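Long-range contacts in Tat (Twin-arginine translocation) pathway signal sequence containing protein (Mycobacterium tuberculosis, PDB 5IMU), which is of unknown function, a conserved Tat-signal-containing protein whose C-terminal part, studied here, joins an alpha/beta region to a helical bundle: residues Glu28-Gly36 with Thr44-Gly52; Leu183-Ala194 with Ala206-Thr217. All blocks are in the same frame, centred on the assembly; numbering follows the deposited sequence.

Contact 1: residues Glu28-Gly36 with Thr44-Gly52; sequences EPRISWAAG and TLLVTDLAG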
loop_
_atom_site.group_PDB
_atom_site.type_symbol
_atom_site.label_atom_id
_atom_site.label_comp_id
_atom_site.label_asym_id
_atom_site.label_seq_id
_atom_site.Cartn_x
_atom_site.Cartn_y
_atom_site.Cartn_z
ATOM N N GLU A 28 9.307 6.055 2.831
ATOM C CA GLU A 28 9.837 4.693 2.759
ATOM C C GLU A 28 10.806 4.589 1.588
ATOM O O GLU A 28 10.434 4.175 0.482
ATOM C CB GLU A 28 8.713 3.664 2.630
ATOM C CG GLU A 28 9.232 2.242 2.684
ATOM C CD GLU A 28 10.174 2.038 3.856
ATOM O OE1 GLU A 28 9.677 1.933 4.996
ATOM O OE2 GLU A 28 11.407 2.003 3.643
ATOM N N PRO A 29 12.075 4.952 1.801
ATOM C CA PRO A 29 13.041 4.971 0.691
ATOM C C PRO A 29 13.642 3.618 0.352
ATOM O O PRO A 29 14.353 3.515 -0.657
ATOM C CB PRO A 29 14.120 5.937 1.197
ATOM C CG PRO A 29 14.086 5.768 2.688
ATOM C CD PRO A 29 12.644 5.492 3.049
ATOM N N ARG A 30 13.380 2.583 1.146
ATOM C CA ARG A 30 14.006 1.286 0.936
ATOM C C ARG A 30 13.378 0.489 -0.201
ATOM O O ARG A 30 13.890 -0.587 -0.531
ATOM C CB ARG A 30 13.957 0.472 2.234
ATOM C CG ARG A 30 14.729 1.111 3.384
ATOM C CD ARG A 30 14.544 0.341 4.686
ATOM N NE ARG A 30 13.233 0.576 5.284
ATOM C CZ ARG A 30 12.812 0.007 6.409
ATOM N NH1 ARG A 30 13.598 -0.839 7.061
ATOM N NH2 ARG A 30 11.604 0.283 6.882
ATOM N N ILE A 31 12.300 0.982 -0.814
ATOM C CA ILE A 31 11.652 0.304 -1.928
ATOM C C ILE A 31 11.515 1.283 -3.087
ATOM O O ILE A 31 11.576 2.502 -2.913
ATOM C CB ILE A 31 10.272 -0.268 -1.543
ATOM C CG1 ILE A 31 9.298 0.863 -1.213
ATOM C CG2 ILE A 31 10.402 -1.227 -0.368
ATOM C CD1 ILE A 31 7.957 0.373 -0.694
ATOM N N SER A 32 11.319 0.730 -4.283
ATOM C CA SER A 32 11.236 1.542 -5.491
ATOM C C SER A 32 9.816 2.047 -5.710
ATOM O O SER A 32 8.841 1.342 -5.434
ATOM C CB SER A 32 11.697 0.740 -6.710
ATOM O OG SER A 32 13.083 0.464 -6.638
ATOM N N TRP A 33 9.708 3.278 -6.211
ATOM C CA TRP A 33 8.430 3.924 -6.472
ATOM C C TRP A 33 8.417 4.499 -7.881
ATOM O O TRP A 33 9.467 4.784 -8.460
ATOM C CB TRP A 33 8.153 5.070 -5.483
ATOM C CG TRP A 33 8.079 4.678 -4.036
ATOM C CD1 TRP A 33 9.110 4.646 -3.141
ATOM C CD2 TRP A 33 6.904 4.304 -3.306
ATOM N NE1 TRP A 33 8.653 4.260 -1.904
ATOM C CE2 TRP A 33 7.301 4.045 -1.979
ATOM C CE3 TRP A 33 5.555 4.158 -3.648
ATOM C CZ2 TRP A 33 6.399 3.646 -0.994
ATOM C CZ3 TRP A 33 4.662 3.761 -2.667
ATOM C CH2 TRP A 33 5.087 3.511 -1.358
ATOM N N ALA A 34 7.212 4.688 -8.417
ATOM C CA ALA A 34 7.041 5.387 -9.682
ATOM C C ALA A 34 5.653 6.007 -9.735
ATOM O O ALA A 34 4.701 5.488 -9.146
ATOM C CB ALA A 34 7.242 4.458 -10.884
ATOM N N ALA A 35 5.548 7.126 -10.449
ATOM C CA ALA A 35 4.274 7.780 -10.701
ATOM C C ALA A 35 4.203 8.214 -12.157
ATOM O O ALA A 35 5.207 8.616 -12.751
ATOM C CB ALA A 35 4.056 8.989 -9.785
ATOM N N GLY A 36 3.009 8.134 -12.724
ATOM C CA GLY A 36 2.815 8.459 -14.125
ATOM C C GLY A 36 1.476 9.126 -14.351
ATOM O O GLY A 36 0.515 8.910 -13.609
ATOM N N THR A 44 -3.317 10.460 -12.067
ATOM C CA THR A 44 -1.935 10.225 -11.660
ATOM C C THR A 44 -1.865 8.876 -10.951
ATOM O O THR A 44 -2.448 8.699 -9.876
ATOM C CB THR A 44 -1.430 11.343 -10.751
ATOM O OG1 THR A 44 -1.523 12.601 -11.434
ATOM C CG2 THR A 44 0.019 11.093 -10.356
ATOM N N LEU A 45 -1.151 7.931 -11.555
ATOM C CA LEU A 45 -1.021 6.577 -11.032
ATOM C C LEU A 45 0.271 6.459 -10.234
ATOM O O LEU A 45 1.327 6.899 -10.696
ATOM C CB LEU A 45 -1.033 5.559 -12.174
ATOM C CG LEU A 45 -0.851 4.085 -11.813
ATOM C CD1 LEU A 45 -2.037 3.577 -11.010
ATOM C CD2 LEU A 45 -0.653 3.258 -13.071
ATOM N N LEU A 46 0.186 5.864 -9.044
ATOM C CA LEU A 46 1.330 5.701 -8.153
ATOM C C LEU A 46 1.506 4.227 -7.813
ATOM O O LEU A 46 0.538 3.551 -7.446
ATOM C CB LEU A 46 1.147 6.515 -6.869
ATOM C CG LEU A 46 2.256 6.367 -5.826
ATOM C CD1 LEU A 46 3.590 6.854 -6.368
ATOM C CD2 LEU A 46 1.890 7.106 -4.556
ATOM N N VAL A 47 2.740 3.731 -7.930
ATOM C CA VAL A 47 3.027 2.317 -7.714
ATOM C C VAL A 47 4.325 2.149 -6.935
ATOM O O VAL A 47 5.200 3.020 -6.936
ATOM C CB VAL A 47 3.131 1.530 -9.041
ATOM C CG1 VAL A 47 1.864 1.677 -9.872
ATOM C CG2 VAL A 47 4.359 1.971 -9.831
ATOM N N THR A 48 4.424 1.011 -6.251
ATOM C CA THR A 48 5.684 0.407 -5.850
ATOM C C THR A 48 5.637 -1.055 -6.272
ATOM O O THR A 48 4.560 -1.625 -6.467
ATOM C CB THR A 48 5.935 0.514 -4.337
ATOM O OG1 THR A 48 7.135 -0.194 -3.999
ATOM C CG2 THR A 48 4.770 -0.081 -3.560
ATOM N N ASP A 49 6.810 -1.665 -6.429
ATOM C CA ASP A 49 6.880 -3.066 -6.821
ATOM C C ASP A 49 6.974 -4.004 -5.622
ATOM O O ASP A 49 7.324 -5.179 -5.790
ATOM C CB ASP A 49 8.052 -3.297 -7.780
ATOM C CG ASP A 49 9.403 -3.006 -7.148
ATOM O OD1 ASP A 49 9.451 -2.459 -6.025
ATOM O OD2 ASP A 49 10.429 -3.328 -7.785
ATOM N N LEU A 50 6.662 -3.509 -4.421
ATOM C CA LEU A 50 6.712 -4.345 -3.226
ATOM C C LEU A 50 5.797 -5.558 -3.357
ATOM O O LEU A 50 6.187 -6.679 -3.011
ATOM C CB LEU A 50 6.333 -3.517 -1.997
ATOM C CG LEU A 50 6.289 -4.214 -0.633
ATOM C CD1 LEU A 50 7.666 -4.719 -0.221
ATOM C CD2 LEU A 50 5.718 -3.281 0.427
ATOM N N ALA A 51 4.581 -5.359 -3.868
ATOM C CA ALA A 51 3.627 -6.456 -3.990
ATOM C C ALA A 51 2.529 -6.162 -5.006
ATOM O O ALA A 51 1.353 -6.066 -4.642
ATOM C CB ALA A 51 3.006 -6.772 -2.627
ATOM N N GLY A 52 2.902 -6.015 -6.278
ATOM C CA GLY A 52 1.942 -5.942 -7.365
ATOM C C GLY A 52 1.086 -4.697 -7.430
ATOM O O GLY A 52 0.110 -4.678 -8.186
#

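Contact 2: residues Leu183-Ala194 with Ala206-Thr217; sequences LTAVGDWMLLAA and ANYHLAWYAVTT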
loop_
_atom_site.group_PDB
_atom_site.type_symbol
_atom_site.label_atom_id
_atom_site.label_comp_id
_atom_site.label_asym_id
_atom_site.label_seq_id
_atom_site.Cartn_x
_atom_site.Cartn_y
_atom_site.Cartn_z
ATOM N N LEU A 183 6.605 -13.263 -0.545
ATOM C CA LEU A 183 5.218 -12.810 -0.569
ATOM C C LEU A 183 4.407 -13.411 0.568
ATOM O O LEU A 183 3.372 -12.848 0.942
ATOM C CB LEU A 183 4.558 -13.163 -1.902
ATOM C CG LEU A 183 4.935 -12.369 -3.150
ATOM C CD1 LEU A 183 3.909 -12.643 -4.232
ATOM C CD2 LEU A 183 5.032 -10.879 -2.862
ATOM N N THR A 184 4.847 -14.550 1.104
ATOM C CA THR A 184 4.242 -15.109 2.307
ATOM C C THR A 184 4.221 -14.085 3.436
ATOM O O THR A 184 3.179 -13.846 4.057
ATOM C CB THR A 184 5.006 -16.366 2.728
ATOM O OG1 THR A 184 4.540 -17.491 1.972
ATOM C CG2 THR A 184 4.835 -16.634 4.220
ATOM N N ALA A 185 5.372 -13.466 3.715
ATOM C CA ALA A 185 5.438 -12.472 4.780
ATOM C C ALA A 185 4.647 -11.219 4.429
ATOM O O ALA A 185 4.087 -10.571 5.321
ATOM C CB ALA A 185 6.894 -12.117 5.082
ATOM N N VAL A 186 4.588 -10.862 3.145
ATOM C CA VAL A 186 3.783 -9.715 2.733
ATOM C C VAL A 186 2.306 -9.982 2.993
ATOM O O VAL A 186 1.574 -9.104 3.466
ATOM C CB VAL A 186 4.049 -9.380 1.253
ATOM C CG1 VAL A 186 3.092 -8.303 0.772
ATOM C CG2 VAL A 186 5.491 -8.938 1.060
ATOM N N GLY A 187 1.846 -11.199 2.693
ATOM C CA GLY A 187 0.463 -11.547 2.973
ATOM C C GLY A 187 0.119 -11.417 4.445
ATOM O O GLY A 187 -0.947 -10.910 4.799
ATOM N N ASP A 188 1.019 -11.869 5.321
ATOM C CA ASP A 188 0.816 -11.693 6.757
ATOM C C ASP A 188 0.705 -10.215 7.117
ATOM O O ASP A 188 -0.162 -9.817 7.902
ATOM C CB ASP A 188 1.961 -12.348 7.529
ATOM C CG ASP A 188 1.899 -13.863 7.495
ATOM O OD1 ASP A 188 1.062 -14.415 6.748
ATOM O OD2 ASP A 188 2.692 -14.508 8.216
ATOM N N TRP A 189 1.597 -9.392 6.559
ATOM C CA TRP A 189 1.531 -7.944 6.744
ATOM C C TRP A 189 0.158 -7.402 6.358
ATOM O O TRP A 189 -0.426 -6.581 7.074
ATOM C CB TRP A 189 2.639 -7.292 5.911
ATOM C CG TRP A 189 2.919 -5.839 6.172
ATOM C CD1 TRP A 189 2.276 -5.011 7.049
ATOM C CD2 TRP A 189 3.927 -5.047 5.534
ATOM N NE1 TRP A 189 2.826 -3.750 6.994
ATOM C CE2 TRP A 189 3.841 -3.747 6.072
ATOM C CE3 TRP A 189 4.894 -5.312 4.561
ATOM C CZ2 TRP A 189 4.687 -2.715 5.665
ATOM C CZ3 TRP A 189 5.732 -4.288 4.161
ATOM C CH2 TRP A 189 5.624 -3.006 4.713
ATOM N N MET A 190 -0.384 -7.878 5.231
ATOM C CA MET A 190 -1.681 -7.397 4.764
ATOM C C MET A 190 -2.807 -7.800 5.712
ATOM O O MET A 190 -3.685 -6.986 6.022
ATOM C CB MET A 190 -1.959 -7.925 3.356
ATOM C CG MET A 190 -1.057 -7.347 2.275
ATOM S SD MET A 190 -1.188 -8.257 0.724
ATOM C CE MET A 190 -0.219 -7.217 -0.364
ATOM N N LEU A 191 -2.807 -9.057 6.170
ATOM C CA LEU A 191 -3.862 -9.511 7.072
ATOM C C LEU A 191 -3.820 -8.765 8.401
ATOM O O LEU A 191 -4.867 -8.380 8.937
ATOM C CB LEU A 191 -3.748 -11.017 7.310
ATOM C CG LEU A 191 -4.532 -11.956 6.390
ATOM C CD1 LEU A 191 -4.390 -13.397 6.865
ATOM C CD2 LEU A 191 -5.999 -11.556 6.306
ATOM N N LEU A 192 -2.623 -8.562 8.954
ATOM C CA LEU A 192 -2.512 -7.797 10.191
ATOM C C LEU A 192 -2.969 -6.356 9.989
ATOM O O LEU A 192 -3.605 -5.769 10.874
ATOM C CB LEU A 192 -1.075 -7.838 10.706
ATOM C CG LEU A 192 -0.501 -9.217 11.038
ATOM C CD1 LEU A 192 0.989 -9.124 11.334
ATOM C CD2 LEU A 192 -1.243 -9.849 12.208
ATOM N N ALA A 193 -2.654 -5.773 8.828
ATOM C CA ALA A 193 -3.077 -4.405 8.540
ATOM C C ALA A 193 -4.594 -4.305 8.461
ATOM O O ALA A 193 -5.181 -3.300 8.878
ATOM C CB ALA A 193 -2.440 -3.918 7.239
ATOM N N ALA A 194 -5.247 -5.340 7.925
ATOM C CA ALA A 194 -6.704 -5.337 7.860
ATOM C C ALA A 194 -7.315 -5.372 9.254
ATOM O O ALA A 194 -8.306 -4.683 9.524
ATOM C CB ALA A 194 -7.195 -6.520 7.025
ATOM N N ALA A 206 -9.662 -1.785 5.937
ATOM C CA ALA A 206 -9.650 -3.231 6.127
ATOM C C ALA A 206 -10.044 -3.948 4.844
ATOM O O ALA A 206 -9.459 -4.977 4.489
ATOM C CB ALA A 206 -10.590 -3.619 7.270
ATOM N N ASN A 207 -11.028 -3.402 4.128
ATOM C CA ASN A 207 -11.419 -3.955 2.837
ATOM C C ASN A 207 -10.263 -3.897 1.844
ATOM O O ASN A 207 -9.977 -4.877 1.146
ATOM C CB ASN A 207 -12.638 -3.198 2.307
ATOM C CG ASN A 207 -13.244 -3.852 1.086
ATOM O OD1 ASN A 207 -13.867 -4.909 1.179
ATOM N ND2 ASN A 207 -13.075 -3.220 -0.071
ATOM N N TYR A 208 -9.580 -2.750 1.774
ATOM C CA TYR A 208 -8.446 -2.589 0.866
ATOM C C TYR A 208 -7.386 -3.655 1.112
ATOM O O TYR A 208 -6.907 -4.303 0.173
ATOM C CB TYR A 208 -7.859 -1.183 1.029
ATOM C CG TYR A 208 -6.534 -0.934 0.332
ATOM C CD1 TYR A 208 -6.490 -0.456 -0.975
ATOM C CD2 TYR A 208 -5.330 -1.145 0.992
ATOM C CE1 TYR A 208 -5.280 -0.216 -1.609
ATOM C CE2 TYR A 208 -4.117 -0.909 0.366
ATOM C CZ TYR A 208 -4.098 -0.444 -0.935
ATOM O OH TYR A 208 -2.894 -0.205 -1.562
ATOM N N HIS A 209 -7.009 -3.857 2.375
ATOM C CA HIS A 209 -5.943 -4.807 2.675
ATOM C C HIS A 209 -6.406 -6.246 2.468
ATOM O O HIS A 209 -5.625 -7.093 2.020
ATOM C CB HIS A 209 -5.442 -4.596 4.102
ATOM C CG HIS A 209 -4.682 -3.321 4.287
ATOM N ND1 HIS A 209 -3.528 -3.035 3.591
ATOM C CD2 HIS A 209 -4.915 -2.253 5.086
ATOM C CE1 HIS A 209 -3.080 -1.847 3.954
ATOM N NE2 HIS A 209 -3.904 -1.351 4.861
ATOM N N LEU A 210 -7.668 -6.540 2.784
ATOM C CA LEU A 210 -8.181 -7.892 2.581
ATOM C C LEU A 210 -8.253 -8.240 1.098
ATOM O O LEU A 210 -7.931 -9.368 0.705
ATOM C CB LEU A 210 -9.560 -8.034 3.224
ATOM C CG LEU A 210 -9.900 -9.325 3.976
ATOM C CD1 LEU A 210 -11.359 -9.704 3.753
ATOM C CD2 LEU A 210 -8.974 -10.478 3.607
ATOM N N ALA A 211 -8.685 -7.292 0.264
ATOM C CA ALA A 211 -8.736 -7.542 -1.173
ATOM C C ALA A 211 -7.347 -7.814 -1.733
ATOM O O ALA A 211 -7.163 -8.729 -2.545
ATOM C CB ALA A 211 -9.382 -6.356 -1.891
ATOM N N TRP A 212 -6.353 -7.036 -1.302
ATOM C CA TRP A 212 -4.994 -7.258 -1.779
ATOM C C TRP A 212 -4.409 -8.554 -1.235
ATOM O O TRP A 212 -3.567 -9.174 -1.894
ATOM C CB TRP A 212 -4.109 -6.071 -1.409
ATOM C CG TRP A 212 -4.148 -4.991 -2.443
ATOM C CD1 TRP A 212 -4.846 -3.820 -2.387
ATOM C CD2 TRP A 212 -3.471 -4.998 -3.705
ATOM N NE1 TRP A 212 -4.637 -3.091 -3.537
ATOM C CE2 TRP A 212 -3.796 -3.794 -4.361
ATOM C CE3 TRP A 212 -2.617 -5.904 -4.341
ATOM C CZ2 TRP A 212 -3.296 -3.473 -5.622
ATOM C CZ3 TRP A 212 -2.121 -5.584 -5.593
ATOM C CH2 TRP A 212 -2.460 -4.380 -6.222
ATOM N N TYR A 213 -4.832 -8.979 -0.043
ATOM C CA TYR A 213 -4.375 -10.263 0.478
ATOM C C TYR A 213 -4.788 -11.406 -0.442
ATOM O O TYR A 213 -4.014 -12.345 -0.664
ATOM C CB TYR A 213 -4.920 -10.493 1.890
ATOM C CG TYR A 213 -4.555 -11.852 2.455
ATOM C CD1 TYR A 213 -3.319 -12.066 3.045
ATOM C CD2 TYR A 213 -5.445 -12.918 2.386
ATOM C CE1 TYR A 213 -2.976 -13.305 3.556
ATOM C CE2 TYR A 213 -5.110 -14.162 2.893
ATOM C CZ TYR A 213 -3.876 -14.349 3.478
ATOM O OH TYR A 213 -3.544 -15.583 3.984
ATOM N N ALA A 214 -6.003 -11.337 -0.994
ATOM C CA ALA A 214 -6.519 -12.434 -1.809
ATOM C C ALA A 214 -5.712 -12.609 -3.090
ATOM O O ALA A 214 -5.379 -13.736 -3.472
ATOM C CB ALA A 214 -7.994 -12.198 -2.135
ATOM N N VAL A 215 -5.397 -11.507 -3.775
ATOM C CA VAL A 215 -4.620 -11.615 -5.005
ATOM C C VAL A 215 -3.152 -11.902 -4.720
ATOM O O VAL A 215 -2.468 -12.491 -5.567
ATOM C CB VAL A 215 -4.749 -10.346 -5.867
ATOM C CG1 VAL A 215 -6.199 -10.126 -6.270
ATOM C CG2 VAL A 215 -4.194 -9.129 -5.134
ATOM N N THR A 216 -2.656 -11.521 -3.543
ATOM C CA THR A 216 -1.257 -11.774 -3.218
ATOM C C THR A 216 -1.016 -13.250 -2.921
ATOM O O THR A 216 0.047 -13.789 -3.253
ATOM C CB THR A 216 -0.832 -10.909 -2.033
ATOM O OG1 THR A 216 -1.124 -9.538 -2.319
ATOM C CG2 THR A 216 0.661 -11.050 -1.774
ATOM N N THR A 217 -1.988 -13.922 -2.305
ATOM C CA THR A 217 -1.844 -15.309 -1.887
ATOM C C THR A 217 -2.487 -16.290 -2.859
ATOM O O THR A 217 -2.589 -17.479 -2.544
ATOM C CB THR A 217 -2.441 -15.503 -0.492
ATOM O OG1 THR A 217 -3.849 -15.233 -0.531
ATOM C CG2 THR A 217 -1.776 -14.569 0.506
#

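Contact 1: residues Glu28-Gly36 with Thr44-Gly52
Ala34 and Val47 exchange a reciprocal pair of backbone hydrogen bonds, Ala34 N to Val47 O at 3.0 Å and Val47 N to Ala34 O at 2.9 Å, and Gly36 does the same with Leu45. These are the hydrogen-bonded pairs of an antiparallel beta hairpin; between them Ala35 and Leu46 form a non-hydrogen-bonded pair, where Ala35 CA lies 3.1 Å from Leu45 O in a CA-H...O contact. Beyond the regular pairing a side chain takes over: a chi1 of 175° turns Thr48 OG1 toward Ser32 O, to which it donates at 2.7 Å, coming in almost in line with the C=O bond. Within 28-36, Trp33 NE1 bonds in the ring plane to Glu28 O at 3.0 Å, which helps hold the indole in its rotation. Thr44, part of the potassium site with Asn64 and Thr66, has its OG1 hydrogen-bonded to Arg16 NH1.

Apolar contacts follow the alternation of the strands. Thr48 CB sits over one face of the Trp33 six-membered ring, 3.9 Å from its centroid. On the other face of the sheet Ala34 CB meets Val47 CG2 at 4.0 Å.

Helix 6-27 packs against Trp33, Ala35 and Leu46, helix 79-83 against Ala34 and Leu45, and strands 88-92 and 65-67 flank the hairpin.

Contact 2: residues Leu183-Ala194 with Ala206-Thr217
Trp212 O is gripped by two donors of Thr216, the backbone N at 3.0 Å and the hydroxyl OG1, which reach it from opposite faces of its carbonyl plane. The same oxygen and hydroxyl line the hole that receives Met190 from the facing helix. With CG beside its backbone N (chi1 -68°) and the chain extended beyond, Met190 meets Thr216 tip to tip, CE lying 3.2 Å from Thr216 OG1 with SD beside it, and its side chain settles among His209, Trp212, Tyr213 and Thr216 as a knob into a hole.

Helices 183-199 and 203-216 form an antiparallel helical hairpin; the axes of the 183-194 and 206-216 segments approach to 8.0 Å, with 156° between their directions. Small residues are consistent with the close spacing: Gly187 brings its backbone to the Tyr213 ring, with O at the ring edge, 3.2 Å from Tyr213 CD1, and Ala194 O lies 3.4 Å from Ala206 CB.

The rings of Tyr213 and His209 are each met on both faces. Leu191 CG stands over one face of Tyr213, 3.6 Å from the ring centroid, and Thr217 CG2, just past the end of the same helix as Tyr213, lies over the opposite face toward its rim. Ala193 CB lies above the centre of the His209 ring, only 7° off its normal, with Tyr208 CD2 of His209's own helix toward the rim of the other face. His209 ND1 is hydrogen-bonded to Trp54 NE1, and helix 124-133 packs on Leu210 and Tyr213.

Both contacts are largely buried, yet they illustrate two ways of bringing two segments of a hairpin together. Contact 1 is held chiefly by hydrogen bonds between strand backbones, in the sheet of the DUF5632 family region. Contact 2 has no hydrogen bond across its helices and depends on side-chain packing, within the DUF5631 family region; several of its residues at the Leu183 and Thr217 ends are partly exposed. The two share no segment, and their centres lie about 17 Å apart, but they meet where the chain leaves the beta hairpin: Gly52 O is 3.2 Å from Trp212 CH2, and Ala51 CB packs on Val186 CG1. Residues 50-52 thus join the sheet region to the helical pair.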